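Local structure of enoyl CoA hydratase/isomerase (Crotonase) (Legionella pneumophila subsp. pneumophila, 3I47) at residues S129-F134 against A166-A171; A104-A109 against G116-C121. The protein probably works as an enoyl-CoA hydratase or isomerase of the crotonase family, acting on the acyl chain of coenzyme A thioesters. All blocks are in the same frame, centred on the assembly; numbering follows the deposited sequence. Where two conformers were deposited one is given.

Interaction 1. Residues S129-F134 against A166-A171; sequences SARFCF and AEVFDA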
# COMPACT_ATOMS: atom_id res chain seq x y z
N SER A 129 -14.60 -9.29 6.90
CA SER A 129 -14.68 -8.95 8.33
C SER A 129 -13.75 -7.81 8.76
O SER A 129 -13.74 -7.44 9.94
CB SER A 129 -14.44 -10.20 9.18
OG SER A 129 -15.51 -11.12 9.05
N ALA A 130 -12.97 -7.25 7.82
CA ALA A 130 -12.05 -6.14 8.13
C ALA A 130 -12.80 -4.89 8.58
O ALA A 130 -13.93 -4.64 8.13
CB ALA A 130 -11.16 -5.83 6.93
N ARG A 131 -12.20 -4.12 9.49
CA ARG A 131 -12.78 -2.86 9.94
C ARG A 131 -11.70 -1.81 10.03
O ARG A 131 -10.53 -2.12 10.26
CB ARG A 131 -13.47 -2.98 11.31
CG ARG A 131 -14.53 -4.06 11.43
CD ARG A 131 -13.99 -5.16 12.31
NE ARG A 131 -13.34 -4.59 13.48
CZ ARG A 131 -12.74 -5.28 14.44
NH1 ARG A 131 -12.18 -4.64 15.46
NH2 ARG A 131 -12.70 -6.61 14.39
N PHE A 132 -12.09 -0.56 9.80
CA PHE A 132 -11.13 0.54 9.75
C PHE A 132 -11.56 1.67 10.68
O PHE A 132 -12.74 1.83 10.95
CB PHE A 132 -11.06 1.09 8.32
CG PHE A 132 -10.55 0.10 7.32
CD1 PHE A 132 -11.42 -0.83 6.74
CD2 PHE A 132 -9.20 0.10 6.94
CE1 PHE A 132 -10.93 -1.76 5.79
CE2 PHE A 132 -8.72 -0.82 6.00
CZ PHE A 132 -9.59 -1.73 5.43
N CYS A 133 -10.59 2.45 11.14
CA CYS A 133 -10.90 3.60 11.98
C CYS A 133 -9.75 4.58 12.03
O CYS A 133 -8.60 4.18 12.19
CB CYS A 133 -11.23 3.13 13.40
SG CYS A 133 -11.82 4.42 14.51
N PHE A 134 -10.06 5.87 11.90
CA PHE A 134 -9.10 6.94 12.20
C PHE A 134 -9.46 7.50 13.58
O PHE A 134 -10.28 8.41 13.71
CB PHE A 134 -9.13 8.03 11.11
CG PHE A 134 -9.06 7.48 9.72
CD1 PHE A 134 -7.93 6.79 9.28
CD2 PHE A 134 -10.14 7.61 8.86
CE1 PHE A 134 -7.87 6.26 7.98
CE2 PHE A 134 -10.10 7.08 7.56
CZ PHE A 134 -8.96 6.40 7.13
N ALA A 166 -14.20 9.79 14.05
CA ALA A 166 -13.47 8.61 14.53
C ALA A 166 -14.34 7.34 14.53
O ALA A 166 -14.11 6.41 15.31
CB ALA A 166 -12.85 8.88 15.93
N GLU A 167 -15.34 7.31 13.65
CA GLU A 167 -16.20 6.14 13.57
C GLU A 167 -15.48 4.94 12.95
O GLU A 167 -14.59 5.09 12.10
CB GLU A 167 -17.50 6.45 12.81
CG GLU A 167 -17.34 6.64 11.30
CD GLU A 167 -18.49 7.41 10.70
OE1 GLU A 167 -19.52 6.79 10.36
OE2 GLU A 167 -18.37 8.65 10.57
N VAL A 168 -15.88 3.76 13.39
CA VAL A 168 -15.41 2.52 12.77
C VAL A 168 -16.23 2.28 11.52
O VAL A 168 -17.46 2.43 11.53
CB VAL A 168 -15.53 1.33 13.74
CG1 VAL A 168 -15.06 0.02 13.07
CG2 VAL A 168 -14.71 1.60 14.98
N PHE A 169 -15.57 1.93 10.42
CA PHE A 169 -16.27 1.59 9.19
C PHE A 169 -15.85 0.23 8.67
O PHE A 169 -14.68 -0.14 8.77
CB PHE A 169 -16.19 2.70 8.12
CG PHE A 169 -14.78 3.10 7.71
CD1 PHE A 169 -14.27 2.71 6.47
CD2 PHE A 169 -14.00 3.94 8.53
CE1 PHE A 169 -12.99 3.12 6.05
CE2 PHE A 169 -12.72 4.35 8.13
CZ PHE A 169 -12.20 3.94 6.88
N ASP A 170 -16.82 -0.52 8.16
CA ASP A 170 -16.56 -1.90 7.75
C ASP A 170 -15.92 -2.03 6.37
O ASP A 170 -15.67 -1.03 5.69
CB ASP A 170 -17.80 -2.80 7.92
CG ASP A 170 -18.96 -2.43 7.00
OD1 ASP A 170 -18.75 -1.71 6.00
OD2 ASP A 170 -20.10 -2.87 7.28
N ALA A 171 -15.61 -3.26 5.98
CA ALA A 171 -14.91 -3.52 4.73
C ALA A 171 -15.75 -3.09 3.53
O ALA A 171 -15.21 -2.53 2.58
CB ALA A 171 -14.53 -4.99 4.62
O HOH W 1 -12.73 6.95 11.32
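F132 and F169 face each other as an antiparallel hydrogen-bonded pair. F132 N donates to F169 O at 2.8 Å, and F169 N donates to F132 O at 2.9 Å. R131 and D170 form the next, non-hydrogen-bonded pair. CA-H...O contacts flank the two bonds, among them V168 CA to F132 O at 3.3 Å. A water bridges F134 N, from which it accepts, and E167 O, to which it donates. In this crotonase-family domain the pairing is the antiparallel half of a small three-stranded sheet, with strand 109-111 on the other side of 131-133.

F169 has CG between its backbone N and carbonyl carbon (chi1 57°), which brings its ring across beneath the other strand. F132 CB sits over one face of the F169 ring, 3.6 Å from its centroid, in a CH-pi contact. The F132 and F169 ring planes differ by 23°, but the rings are displaced and hardly stack. F134 joins obliquely, F134 CE2 lying 3.8 Å from F169 CE2. F163 meets the F134 ring edge-to-face.

On the other face, V168 CG1 touches R131 CB at 3.8 Å. C133 SG, anti to its backbone N, lies 3.1 Å from A166 O, which also accepts from K138 NZ. D170 OD1 caps R173 N.

Two direct bonds thus hold the strands at F132 and F169, the water extends the link, and the phenylalanines shield one face.

Interaction 2. Residues A104-A109 against G116-C121; sequences AMVQGA and GLAAAC
A104 CB is the centre of this small apolar contact. It points at the end of helix 113-120. A118 CA and C121 SG each lie 3.8 Å from A104 CB. The methyl therefore rests against the backbone of the helix as well as its side chains.

C121 is the first residue past the helix. Its SG is anti to the carbonyl carbon and beside the backbone N (chi1 -72°). The sulfur thus lies close to both the CB and the N of A104. C121 CB also approaches A104, 4.1 Å from A104 CB.

V106 is two residues along the strand and points the same way as A104. V106 has CG1 anti to its backbone N (chi1 -179°), and V106 CG2 reaches A118 CB at 4.3 Å. A118 CB is 4.4 Å from A104 CB, so this one methyl meets both strand residues. The axes of strand 104-106 and helix 116-120 come within 8.4 Å, consistent with the small alanines between them.

Strand 102-106 lies between strands 51-56 and 123-127 in the main crotonase-family sheet. After short strand 109-111, helix 113-120 packs back on it and leads into parallel strand 123-127. M105 packs on helix 189-201. L117 and A120 pack on M92 and I95 of helix 78-97.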
# COMPACT_ATOMS: atom_id res chain seq x y z
N ALA A 104 -1.76 -3.71 -0.14
CA ALA A 104 -2.02 -3.99 1.29
C ALA A 104 -3.11 -5.04 1.43
O ALA A 104 -4.14 -4.94 0.77
CB ALA A 104 -2.43 -2.72 2.02
N MET A 105 -2.89 -6.04 2.29
CA MET A 105 -3.84 -7.14 2.48
C MET A 105 -4.31 -7.02 3.93
O MET A 105 -3.51 -7.20 4.85
CB MET A 105 -3.15 -8.49 2.22
CG MET A 105 -4.00 -9.72 2.52
SD MET A 105 -3.13 -11.33 2.33
CE MET A 105 -3.42 -12.03 3.94
N VAL A 106 -5.59 -6.70 4.11
CA VAL A 106 -6.09 -6.31 5.43
C VAL A 106 -7.16 -7.27 5.97
O VAL A 106 -8.25 -7.39 5.37
CB VAL A 106 -6.69 -4.89 5.39
CG1 VAL A 106 -7.20 -4.47 6.77
CG2 VAL A 106 -5.67 -3.88 4.85
N GLN A 107 -6.86 -7.89 7.11
CA GLN A 107 -7.82 -8.70 7.86
C GLN A 107 -8.09 -8.02 9.20
O GLN A 107 -7.24 -7.29 9.74
CB GLN A 107 -7.26 -10.12 8.09
CG GLN A 107 -6.44 -10.34 9.40
CD GLN A 107 -5.02 -9.73 9.41
OE1 GLN A 107 -4.63 -8.96 8.52
NE2 GLN A 107 -4.25 -10.09 10.44
N GLY A 108 -9.27 -8.25 9.76
CA GLY A 108 -9.58 -7.71 11.09
C GLY A 108 -9.45 -6.20 11.17
O GLY A 108 -9.70 -5.48 10.19
N ALA A 109 -9.05 -5.70 12.33
CA ALA A 109 -8.96 -4.26 12.55
C ALA A 109 -7.72 -3.64 11.93
O ALA A 109 -6.61 -4.17 12.07
CB ALA A 109 -9.00 -3.96 14.05
N GLY A 116 -3.85 3.86 7.48
CA GLY A 116 -3.05 4.69 6.58
C GLY A 116 -2.22 3.86 5.60
O GLY A 116 -2.08 4.23 4.43
N LEU A 117 -1.65 2.75 6.07
CA LEU A 117 -0.85 1.90 5.17
C LEU A 117 -1.66 1.43 3.97
O LEU A 117 -1.14 1.40 2.85
CB LEU A 117 -0.27 0.69 5.89
CG LEU A 117 0.74 0.93 7.01
CD1 LEU A 117 1.30 -0.43 7.43
CD2 LEU A 117 1.88 1.87 6.59
N ALA A 118 -2.92 1.06 4.20
CA ALA A 118 -3.82 0.65 3.12
C ALA A 118 -3.97 1.77 2.09
O ALA A 118 -3.96 1.51 0.89
CB ALA A 118 -5.19 0.24 3.67
N ALA A 119 -4.08 3.01 2.55
CA ALA A 119 -4.21 4.15 1.64
C ALA A 119 -2.91 4.49 0.88
O ALA A 119 -2.96 4.97 -0.25
CB ALA A 119 -4.71 5.38 2.41
N ALA A 120 -1.75 4.24 1.50
CA ALA A 120 -0.48 4.57 0.87
C ALA A 120 -0.14 3.61 -0.25
O ALA A 120 0.55 3.98 -1.21
CB ALA A 120 0.64 4.56 1.92
N CYS A 121 -0.59 2.36 -0.11
CA CYS A 121 -0.38 1.35 -1.14
C CYS A 121 -1.24 1.66 -2.37
O CYS A 121 -2.27 2.34 -2.26
CB CYS A 121 -0.73 -0.04 -0.62
SG CYS A 121 0.49 -0.68 0.57

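Overall arrangement
After three earlier strands of the six-stranded sheet and helices 30-45, 67-74 and 78-97, the chain enters strand 102-106. It then passes through strand 109-111 and turns into helix 113-120. Interaction 2 closes this short loop. Strand 123-127 returns to the main sheet before the chain reaches strand 131-133. Helices 147-154 and 156-165 follow, and interaction 1 closes the longer loop at strand 168-170. The two loops are in series and neither nests nor crosses. The centres of interactions 1 and 2 are about 11 Å apart, and the two touch: R131 N probably bonds to G108 O, and A130 packs near V106 O. Strand 109-111 lies beside strand 131-133 in the three-stranded sheet, tying that sheet to the main one.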